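Local atomic coordinates of subtilase cytotoxin, subunit B (Escherichia coli, PDB entry 3DWQ), a protein that forms the pentameric, probably receptor-binding part of an AB5 toxin and binds glycans carrying N-glycolylneuraminic acid. Residues 16-21 / 31-36; 40-45 / 74-79. One frame throughout, in Å; residues are numbered along the deposited sequence.

Overall arrangement
Contact 1 (16-21 with 31-36) is the pairing within a beta hairpin. Contact 2 (40-45 with 74-79) is side-chain packing between two strands of the same curled sheet. Their centres lie about 8 Å apart. Strands 27-35 and 41-47 are neighbours and join the two. Glu33 OE2 and Ser41 OG, 2.7 Å apart, probably share a hydrogen bond. Cys31 SG and Cys45 SG are 3.2 Å apart in this model. That is too far for the disulfide these residues form in a structure of this protein. Both contacts reach the bound N-glycolylneuraminic acid: contact 1 through Gln36, contact 2 through Tyr78. Ser12 adds another hydrogen bond to the sugar.

Contact 1. Residues 16-21 / 31-36; sequences ITQFHT and CIEGKQ. With NGC (N-glycolyl-alpha-neuraminic acid), chain G.
Ile16 to His20 and Cys31 to Gly34 pair as antiparallel strands, with segment directions 156° apart and a classic beta bulge where Thr17 and Gln18 both face Glu33. Glu33 O accepts from two backbone N-H groups and, from above the carbonyl plane and at longer range, from Thr17 OG1. Thr17 N lies 2.8 Å from Glu33 O, in the carbonyl plane, while Gln18 N comes tilted from that plane. The Thr17 hydroxyl sits between the backbone N and the carbonyl carbon (chi1 51°), which turns it toward Glu33. Thr17 OG1 also lies 2.9 Å from Glu33 OE1. The Glu33 chain bends at chi2 and runs beside Gln18 in the same direction, and Gln18 CG lies 3.4 Å from Glu33 OE1. The far ends part: Glu33 OE2 bonds to Ser41, and Gln18 OE1 to Thr102 of the second subunit. On the other face, Ile32 CG2 meets the Phe19 ring obliquely, 3.6 Å from Phe19 CE1. Ile32 CB packs on Ile16 CG2 at 4.0 Å. Helix 57-70 covers this apolar side, touching both Ile16 and Phe19. Further along, His20 and Cys31 exchange two backbone bonds. His20 ND1 is buried and has no partner in the model. Past the strand end, Gln36 NE2 donates to O8 of the sialic acid at 2.9 Å, and Gln36 OE1 accepts from its O9 at 2.8 Å. Gln36 NE2 also bonds to Ser12 O. The pair is a bulged beta hairpin of the OB-type barrel found in AB5 toxin B subunits, with one end at the sialic acid site.

Contact 2. Residues 40-45 / 74-79; sequences SSISAC and VRIYYE. With NGC (N-glycolyl-alpha-neuraminic acid), chain G.
Ile42 lays its CD1 methyl over one face of the Tyr78 ring, 3.8 Å from the ring centroid and 12° off the ring normal. This is a CH-pi contact placed over the middle of the ring. CG1 of Ile42 is anti to its backbone N (chi1 180°), and this sends the branch across to the tyrosine. The closest ring atom is Tyr78 CE2, 3.7 Å from Ile42 CD1. The side chains of Ile42 and Ile76 run past each other in opposite directions. They touch at Ile42 CG1 and Ile76 CG2, 4.1 Å apart. Ala44 supplies a short methyl nearer the backbone, where its CB lies 4.3 Å from Tyr78 CB. The same methyl barely reaches Ile76 CG2. All four residues are buried, and the contact between the segments is apolar. At its far end the tyrosine turns polar: Tyr78 OH and O11 of the N-glycolyl group share a hydrogen bond of 2.8 Å. Ile42 thus backs the ring that carries this hydroxyl. O11 is the oxygen that sets the glycolyl form apart from the acetyl form, so the bond is consistent with recognition of that group. Arg75 NE bonds to Ser12 OG, which also binds the sugar, so Arg75 probably helps to position Ser12. The segments are not paired strands: their axes are 7.7 Å apart and cross at 64°. They face each other inside the curled sheet, with Phe11 of strand 10-12 against Ile42, Ile32 of strand 27-35 against Ile76, and Leu97 of strand 96-102 against both Ala44 and Ile76.

Contact 1. Residues 16-21 / 31-36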
ATOM      1  N   ILE C  16      -5.741  16.010  11.751  1.00 18.33           N
ATOM      2  CA  ILE C  16      -5.288  14.834  12.495  1.00 18.41           C
ATOM      3  C   ILE C  16      -3.874  15.087  13.010  1.00 18.47           C
ATOM      4  O   ILE C  16      -2.942  15.267  12.226  1.00 18.56           O
ATOM      5  CB  ILE C  16      -5.338  13.540  11.640  1.00 18.23           C
ATOM      6  CG1 ILE C  16      -6.765  13.283  11.142  1.00 18.15           C
ATOM      7  CG2 ILE C  16      -4.814  12.342  12.442  1.00 17.97           C
ATOM      8  CD1 ILE C  16      -6.868  12.250  10.021  1.00 18.71           C
ATOM      9  N   THR C  17      -3.737  15.098  14.333  1.00 18.62           N
ATOM     10  CA  THR C  17      -2.499  15.502  15.001  1.00 18.84           C
ATOM     11  C   THR C  17      -1.806  14.351  15.727  1.00 18.73           C
ATOM     12  O   THR C  17      -0.582  14.360  15.886  1.00 18.89           O
ATOM     13  CB  THR C  17      -2.761  16.645  16.006  1.00 18.85           C
ATOM     14  OG1 THR C  17      -3.840  16.279  16.875  1.00 19.25           O
ATOM     15  CG2 THR C  17      -3.125  17.939  15.275  1.00 19.10           C
ATOM     16  N   GLN C  18      -2.589  13.367  16.169  1.00 18.66           N
ATOM     17  CA  GLN C  18      -2.051  12.208  16.887  1.00 18.60           C
ATOM     18  C   GLN C  18      -2.481  10.898  16.242  1.00 18.21           C
ATOM     19  O   GLN C  18      -3.584  10.787  15.702  1.00 18.02           O
ATOM     20  CB  GLN C  18      -2.470  12.222  18.364  1.00 18.91           C
ATOM     21  CG  GLN C  18      -2.009  13.444  19.178  1.00 19.84           C
ATOM     22  CD  GLN C  18      -0.494  13.596  19.248  1.00 22.11           C
ATOM     23  OE1 GLN C  18       0.235  12.662  19.611  1.00 23.16           O
ATOM     24  NE2 GLN C  18      -0.014  14.787  18.907  1.00 22.70           N
ATOM     25  N   PHE C  19      -1.596   9.907  16.311  1.00 17.81           N
ATOM     26  CA  PHE C  19      -1.845   8.597  15.726  1.00 17.44           C
ATOM     27  C   PHE C  19      -1.348   7.501  16.667  1.00 17.17           C
ATOM     28  O   PHE C  19      -0.222   7.563  17.165  1.00 17.29           O
ATOM     29  CB  PHE C  19      -1.149   8.493  14.363  1.00 17.32           C
ATOM     30  CG  PHE C  19      -1.919   7.702  13.340  1.00 17.43           C
ATOM     31  CD1 PHE C  19      -2.652   8.351  12.353  1.00 17.11           C
ATOM     32  CD2 PHE C  19      -1.903   6.311  13.354  1.00 16.91           C
ATOM     33  CE1 PHE C  19      -3.363   7.627  11.399  1.00 17.22           C
ATOM     34  CE2 PHE C  19      -2.612   5.578  12.407  1.00 17.25           C
ATOM     35  CZ  PHE C  19      -3.344   6.238  11.427  1.00 17.27           C
ATOM     36  N   HIS C  20      -2.199   6.512  16.919  1.00 16.96           N
ATOM     37  CA  HIS C  20      -1.841   5.356  17.745  1.00 16.77           C
ATOM     38  C   HIS C  20      -2.348   4.076  17.102  1.00 16.81           C
ATOM     39  O   HIS C  20      -3.417   4.052  16.499  1.00 16.77           O
ATOM     40  CB  HIS C  20      -2.396   5.503  19.173  1.00 16.48           C
ATOM     41  CG  HIS C  20      -2.376   4.233  19.978  1.00 16.20           C
ATOM     42  ND1 HIS C  20      -3.525   3.562  20.336  1.00 15.95           N
ATOM     43  CD2 HIS C  20      -1.350   3.517  20.494  1.00 15.62           C
ATOM     44  CE1 HIS C  20      -3.207   2.488  21.038  1.00 15.57           C
ATOM     45  NE2 HIS C  20      -1.893   2.437  21.148  1.00 15.35           N
ATOM     46  N   THR C  21      -1.561   3.015  17.228  1.00 17.09           N
ATOM     47  CA  THR C  21      -1.956   1.708  16.740  1.00 17.37           C
ATOM     48  C   THR C  21      -1.716   0.652  17.823  1.00 17.38           C
ATOM     49  O   THR C  21      -0.783   0.767  18.620  1.00 17.35           O
ATOM     50  CB  THR C  21      -1.239   1.353  15.406  1.00 17.55           C
ATOM     51  OG1 THR C  21      -1.879   0.225  14.807  1.00 18.62           O
ATOM     52  CG2 THR C  21       0.244   1.046  15.616  1.00 17.41           C
ATOM     53  N   CYS C  31      -6.130   4.408  16.403  1.00 20.27           N
ATOM     54  CA  CYS C  31      -6.853   5.562  16.913  1.00 20.60           C
ATOM     55  C   CYS C  31      -6.240   6.832  16.362  1.00 20.80           C
ATOM     56  O   CYS C  31      -5.031   6.898  16.134  1.00 20.78           O
ATOM     57  CB  CYS C  31      -6.785   5.607  18.438  1.00 20.51           C
ATOM     58  SG  CYS C  31      -7.840   6.866  19.195  1.00 22.41           S
ATOM     59  N   ILE C  32      -7.080   7.839  16.159  1.00 21.18           N
ATOM     60  CA  ILE C  32      -6.611   9.163  15.761  1.00 21.53           C
ATOM     61  C   ILE C  32      -7.135  10.235  16.706  1.00 22.10           C
ATOM     62  O   ILE C  32      -8.206  10.089  17.301  1.00 22.05           O
ATOM     63  CB  ILE C  32      -6.993   9.519  14.297  1.00 21.42           C
ATOM     64  CG1 ILE C  32      -8.514   9.447  14.087  1.00 21.33           C
ATOM     65  CG2 ILE C  32      -6.243   8.620  13.312  1.00 20.98           C
ATOM     66  CD1 ILE C  32      -9.004  10.126  12.820  1.00 21.22           C
ATOM     67  N   GLU C  33      -6.355  11.299  16.858  1.00 22.86           N
ATOM     68  CA  GLU C  33      -6.825  12.508  17.510  1.00 23.76           C
ATOM     69  C   GLU C  33      -6.621  13.672  16.552  1.00 24.08           C
ATOM     70  O   GLU C  33      -5.600  13.758  15.865  1.00 24.06           O
ATOM     71  CB  GLU C  33      -6.093  12.743  18.833  1.00 23.87           C
ATOM     72  CG  GLU C  33      -6.724  13.800  19.743  1.00 25.17           C
ATOM     73  CD  GLU C  33      -6.080  15.169  19.603  1.00 26.42           C
ATOM     74  OE1 GLU C  33      -4.847  15.241  19.415  1.00 27.10           O
ATOM     75  OE2 GLU C  33      -6.806  16.182  19.687  1.00 27.78           O
ATOM     76  N   GLY C  34      -7.613  14.548  16.496  1.00 24.57           N
ATOM     77  CA  GLY C  34      -7.536  15.736  15.672  1.00 25.23           C
ATOM     78  C   GLY C  34      -7.985  16.978  16.407  1.00 25.69           C
ATOM     79  O   GLY C  34      -8.717  16.896  17.393  1.00 25.58           O
ATOM     80  N   LYS C  35      -7.539  18.131  15.918  1.00 26.23           N
ATOM     81  CA  LYS C  35      -7.905  19.416  16.497  1.00 26.95           C
ATOM     82  C   LYS C  35      -8.623  20.277  15.466  1.00 27.16           C
ATOM     83  O   LYS C  35      -8.217  20.344  14.303  1.00 27.13           O
ATOM     84  CB  LYS C  35      -6.664  20.161  17.005  1.00 27.06           C
ATOM     85  CG  LYS C  35      -5.850  19.432  18.063  1.00 28.05           C
ATOM     86  CD  LYS C  35      -6.292  19.788  19.476  1.00 28.80           C
ATOM     87  CE  LYS C  35      -5.294  19.260  20.491  1.00 29.62           C
ATOM     88  NZ  LYS C  35      -5.823  19.318  21.879  1.00 30.36           N
ATOM     89  N   GLN C  36      -9.693  20.932  15.900  1.00 27.69           N
ATOM     90  CA  GLN C  36     -10.351  21.948  15.088  1.00 28.17           C
ATOM     91  C   GLN C  36      -9.652  23.296  15.281  1.00 28.51           C
ATOM     92  O   GLN C  36      -8.717  23.404  16.083  1.00 28.42           O
ATOM     93  CB  GLN C  36     -11.840  22.024  15.424  1.00 28.29           C
ATOM     94  CG  GLN C  36     -12.644  20.862  14.855  1.00 28.42           C
ATOM     95  CD  GLN C  36     -14.054  20.782  15.404  1.00 28.85           C
ATOM     96  OE1 GLN C  36     -14.282  20.986  16.594  1.00 29.07           O
ATOM     97  NE2 GLN C  36     -15.010  20.467  14.535  1.00 28.60           N
TER
HETATM   98  O9  NGC G   3     -16.867  21.910  17.291  1.00 32.49           O
HETATM   99  C9  NGC G   3     -17.522  20.685  17.647  1.00 33.37           C
HETATM  100  C8  NGC G   3     -18.380  20.165  16.492  1.00 34.17           C
HETATM  101  O8  NGC G   3     -17.804  20.591  15.249  1.00 33.81           O
HETATM  102  C7  NGC G   3     -19.822  20.666  16.642  1.00 34.48           C
HETATM  103  O7  NGC G   3     -20.453  20.063  17.777  1.00 35.13           O
HETATM  104  C6  NGC G   3     -20.742  20.539  15.415  1.00 35.47           C
HETATM  105  O6  NGC G   3     -20.240  21.412  14.381  1.00 35.89           O
HETATM  106  C2  NGC G   3     -20.393  20.805  13.106  1.00 36.85           C
HETATM  107  C1  NGC G   3     -19.186  20.502  12.275  1.00 35.82           C
HETATM  108  O1B NGC G   3     -18.049  20.697  12.749  1.00 34.76           O
HETATM  109  O1A NGC G   3     -19.374  20.033  11.129  1.00 34.52           O
HETATM  110  C3  NGC G   3     -21.777  20.327  12.680  1.00 36.13           C
HETATM  111  C4  NGC G   3     -22.176  19.297  13.741  1.00 35.62           C
HETATM  112  O4  NGC G   3     -22.503  18.048  13.128  1.00 34.99           O
HETATM  113  C5  NGC G   3     -21.022  19.160  14.766  1.00 35.22           C
HETATM  114  N5  NGC G   3     -21.276  18.057  15.705  1.00 34.83           N
HETATM  115  C10 NGC G   3     -22.254  17.867  16.594  1.00 34.94           C
HETATM  116  O10 NGC G   3     -23.167  18.651  16.806  1.00 35.39           O
HETATM  117  C11 NGC G   3     -22.133  16.575  17.352  1.00 34.53           C
HETATM  118  O11 NGC G   3     -21.185  15.683  16.751  1.00 34.03           O

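Contact 2. Residues 40-45 / 74-79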
ATOM      1  N   SER C  40     -10.472  22.473  19.811  1.00 28.13           N
ATOM      2  CA  SER C  40     -11.336  21.406  20.316  1.00 27.90           C
ATOM      3  C   SER C  40     -10.975  20.062  19.684  1.00 27.45           C
ATOM      4  O   SER C  40     -10.694  19.975  18.484  1.00 27.42           O
ATOM      5  CB  SER C  40     -12.821  21.735  20.134  1.00 27.93           C
ATOM      6  OG  SER C  40     -13.218  21.613  18.786  1.00 28.79           O
ATOM      7  N   SER C  41     -10.982  19.022  20.513  1.00 26.90           N
ATOM      8  CA  SER C  41     -10.485  17.707  20.131  1.00 26.31           C
ATOM      9  C   SER C  41     -11.580  16.704  19.787  1.00 25.64           C
ATOM     10  O   SER C  41     -12.698  16.772  20.304  1.00 25.42           O
ATOM     11  CB  SER C  41      -9.617  17.133  21.251  1.00 26.42           C
ATOM     12  OG  SER C  41      -8.338  17.736  21.265  1.00 27.25           O
ATOM     13  N   ILE C  42     -11.227  15.769  18.910  1.00 24.87           N
ATOM     14  CA  ILE C  42     -12.047  14.600  18.620  1.00 23.86           C
ATOM     15  C   ILE C  42     -11.146  13.368  18.488  1.00 23.40           C
ATOM     16  O   ILE C  42     -10.165  13.381  17.742  1.00 23.38           O
ATOM     17  CB  ILE C  42     -12.959  14.808  17.358  1.00 23.88           C
ATOM     18  CG1 ILE C  42     -13.817  13.569  17.066  1.00 23.39           C
ATOM     19  CG2 ILE C  42     -12.141  15.203  16.120  1.00 23.58           C
ATOM     20  CD1 ILE C  42     -14.949  13.334  18.047  1.00 23.05           C
ATOM     21  N   SER C  43     -11.467  12.325  19.248  1.00 22.76           N
ATOM     22  CA  SER C  43     -10.811  11.030  19.117  1.00 22.25           C
ATOM     23  C   SER C  43     -11.785  10.030  18.513  1.00 21.86           C
ATOM     24  O   SER C  43     -12.986  10.097  18.772  1.00 21.78           O
ATOM     25  CB  SER C  43     -10.324  10.517  20.475  1.00 22.21           C
ATOM     26  OG  SER C  43      -9.289  11.330  20.999  1.00 22.42           O
ATOM     27  N   ALA C  44     -11.260   9.117  17.700  1.00 21.41           N
ATOM     28  CA  ALA C  44     -12.044   8.027  17.124  1.00 21.13           C
ATOM     29  C   ALA C  44     -11.145   6.834  16.798  1.00 20.96           C
ATOM     30  O   ALA C  44     -10.022   7.009  16.320  1.00 20.89           O
ATOM     31  CB  ALA C  44     -12.790   8.499  15.880  1.00 20.96           C
ATOM     32  N   CYS C  45     -11.644   5.629  17.069  1.00 20.83           N
ATOM     33  CA  CYS C  45     -10.899   4.395  16.804  1.00 20.93           C
ATOM     34  C   CYS C  45     -11.597   3.511  15.772  1.00 21.06           C
ATOM     35  O   CYS C  45     -12.824   3.429  15.738  1.00 20.95           O
ATOM     36  CB  CYS C  45     -10.693   3.592  18.090  1.00 20.67           C
ATOM     37  SG  CYS C  45      -9.892   4.486  19.433  1.00 20.77           S
ATOM     38  N   VAL C  74      -9.891  18.012   7.659  1.00 16.76           N
ATOM     39  CA  VAL C  74     -10.776  16.965   7.162  1.00 16.52           C
ATOM     40  C   VAL C  74     -11.989  16.778   8.071  1.00 16.54           C
ATOM     41  O   VAL C  74     -12.013  17.270   9.203  1.00 16.20           O
ATOM     42  CB  VAL C  74     -10.018  15.616   6.960  1.00 16.67           C
ATOM     43  CG1 VAL C  74      -8.978  15.745   5.845  1.00 16.42           C
ATOM     44  CG2 VAL C  74      -9.369  15.131   8.263  1.00 16.45           C
ATOM     45  N   ARG C  75     -13.003  16.082   7.564  1.00 16.36           N
ATOM     46  CA  ARG C  75     -14.172  15.762   8.370  1.00 16.41           C
ATOM     47  C   ARG C  75     -14.010  14.381   8.984  1.00 16.60           C
ATOM     48  O   ARG C  75     -13.778  13.397   8.270  1.00 16.47           O
ATOM     49  CB  ARG C  75     -15.451  15.826   7.533  1.00 16.41           C
ATOM     50  CG  ARG C  75     -16.723  15.519   8.322  1.00 16.16           C
ATOM     51  CD  ARG C  75     -17.959  15.836   7.516  1.00 15.89           C
ATOM     52  NE  ARG C  75     -18.247  17.267   7.473  1.00 15.58           N
ATOM     53  CZ  ARG C  75     -19.217  17.815   6.743  1.00 15.76           C
ATOM     54  NH1 ARG C  75     -19.996  17.053   5.981  1.00 14.94           N
ATOM     55  NH2 ARG C  75     -19.405  19.127   6.770  1.00 15.06           N
ATOM     56  N   ILE C  76     -14.116  14.319  10.308  1.00 16.66           N
ATOM     57  CA  ILE C  76     -14.147  13.049  11.014  1.00 16.97           C
ATOM     58  C   ILE C  76     -15.598  12.680  11.331  1.00 17.01           C
ATOM     59  O   ILE C  76     -16.294  13.397  12.054  1.00 17.02           O
ATOM     60  CB  ILE C  76     -13.245  13.054  12.289  1.00 17.00           C
ATOM     61  CG1 ILE C  76     -11.796  12.711  11.931  1.00 17.59           C
ATOM     62  CG2 ILE C  76     -13.707  12.011  13.301  1.00 16.93           C
ATOM     63  CD1 ILE C  76     -10.977  13.844  11.356  1.00 17.93           C
ATOM     64  N   TYR C  77     -16.050  11.572  10.750  1.00 17.16           N
ATOM     65  CA  TYR C  77     -17.345  10.996  11.080  1.00 17.24           C
ATOM     66  C   TYR C  77     -17.103   9.947  12.150  1.00 17.51           C
ATOM     67  O   TYR C  77     -16.172   9.143  12.039  1.00 17.12           O
ATOM     68  CB  TYR C  77     -17.972  10.315   9.868  1.00 16.89           C
ATOM     69  CG  TYR C  77     -18.294  11.187   8.673  1.00 16.63           C
ATOM     70  CD1 TYR C  77     -19.602  11.605   8.429  1.00 16.00           C
ATOM     71  CD2 TYR C  77     -17.305  11.545   7.755  1.00 15.96           C
ATOM     72  CE1 TYR C  77     -19.914  12.374   7.312  1.00 15.98           C
ATOM     73  CE2 TYR C  77     -17.604  12.316   6.642  1.00 15.96           C
ATOM     74  CZ  TYR C  77     -18.910  12.725   6.423  1.00 16.23           C
ATOM     75  OH  TYR C  77     -19.205  13.489   5.319  1.00 16.01           O
ATOM     76  N   TYR C  78     -17.942   9.955  13.184  1.00 17.96           N
ATOM     77  CA  TYR C  78     -17.771   9.060  14.325  1.00 18.57           C
ATOM     78  C   TYR C  78     -19.108   8.587  14.903  1.00 18.94           C
ATOM     79  O   TYR C  78     -20.144   9.226  14.706  1.00 18.96           O
ATOM     80  CB  TYR C  78     -16.900   9.725  15.414  1.00 18.60           C
ATOM     81  CG  TYR C  78     -17.579  10.859  16.155  1.00 18.91           C
ATOM     82  CD1 TYR C  78     -18.194  10.642  17.390  1.00 18.89           C
ATOM     83  CD2 TYR C  78     -17.616  12.149  15.619  1.00 18.95           C
ATOM     84  CE1 TYR C  78     -18.829  11.677  18.070  1.00 18.95           C
ATOM     85  CE2 TYR C  78     -18.248  13.189  16.292  1.00 18.81           C
ATOM     86  CZ  TYR C  78     -18.852  12.946  17.516  1.00 18.91           C
ATOM     87  OH  TYR C  78     -19.478  13.972  18.186  1.00 19.57           O
ATOM     88  N   GLU C  79     -19.072   7.456  15.601  1.00 19.54           N
ATOM     89  CA  GLU C  79     -20.221   6.958  16.350  1.00 20.34           C
ATOM     90  C   GLU C  79     -19.802   6.711  17.798  1.00 20.21           C
ATOM     91  O   GLU C  79     -18.968   5.841  18.058  1.00 20.23           O
ATOM     92  CB  GLU C  79     -20.774   5.675  15.723  1.00 20.20           C
ATOM     93  CG  GLU C  79     -22.133   5.253  16.271  1.00 21.30           C
ATOM     94  CD  GLU C  79     -22.758   4.107  15.497  1.00 21.57           C
ATOM     95  OE1 GLU C  79     -22.276   2.964  15.614  1.00 23.80           O
ATOM     96  OE2 GLU C  79     -23.744   4.348  14.774  1.00 23.85           O
TER
HETATM   97  O9  NGC G   3     -16.867  21.910  17.291  1.00 32.49           O
HETATM   98  C9  NGC G   3     -17.522  20.685  17.647  1.00 33.37           C
HETATM   99  C8  NGC G   3     -18.380  20.165  16.492  1.00 34.17           C
HETATM  100  O8  NGC G   3     -17.804  20.591  15.249  1.00 33.81           O
HETATM  101  C7  NGC G   3     -19.822  20.666  16.642  1.00 34.48           C
HETATM  102  O7  NGC G   3     -20.453  20.063  17.777  1.00 35.13           O
HETATM  103  C6  NGC G   3     -20.742  20.539  15.415  1.00 35.47           C
HETATM  104  O6  NGC G   3     -20.240  21.412  14.381  1.00 35.89           O
HETATM  105  C2  NGC G   3     -20.393  20.805  13.106  1.00 36.85           C
HETATM  106  C1  NGC G   3     -19.186  20.502  12.275  1.00 35.82           C
HETATM  107  O1B NGC G   3     -18.049  20.697  12.749  1.00 34.76           O
HETATM  108  O1A NGC G   3     -19.374  20.033  11.129  1.00 34.52           O
HETATM  109  C3  NGC G   3     -21.777  20.327  12.680  1.00 36.13           C
HETATM  110  C4  NGC G   3     -22.176  19.297  13.741  1.00 35.62           C
HETATM  111  O4  NGC G   3     -22.503  18.048  13.128  1.00 34.99           O
HETATM  112  C5  NGC G   3     -21.022  19.160  14.766  1.00 35.22           C
HETATM  113  N5  NGC G   3     -21.276  18.057  15.705  1.00 34.83           N
HETATM  114  C10 NGC G   3     -22.254  17.867  16.594  1.00 34.94           C
HETATM  115  O10 NGC G   3     -23.167  18.651  16.806  1.00 35.39           O
HETATM  116  C11 NGC G   3     -22.133  16.575  17.352  1.00 34.53           C
HETATM  117  O11 NGC G   3     -21.185  15.683  16.751  1.00 34.03           O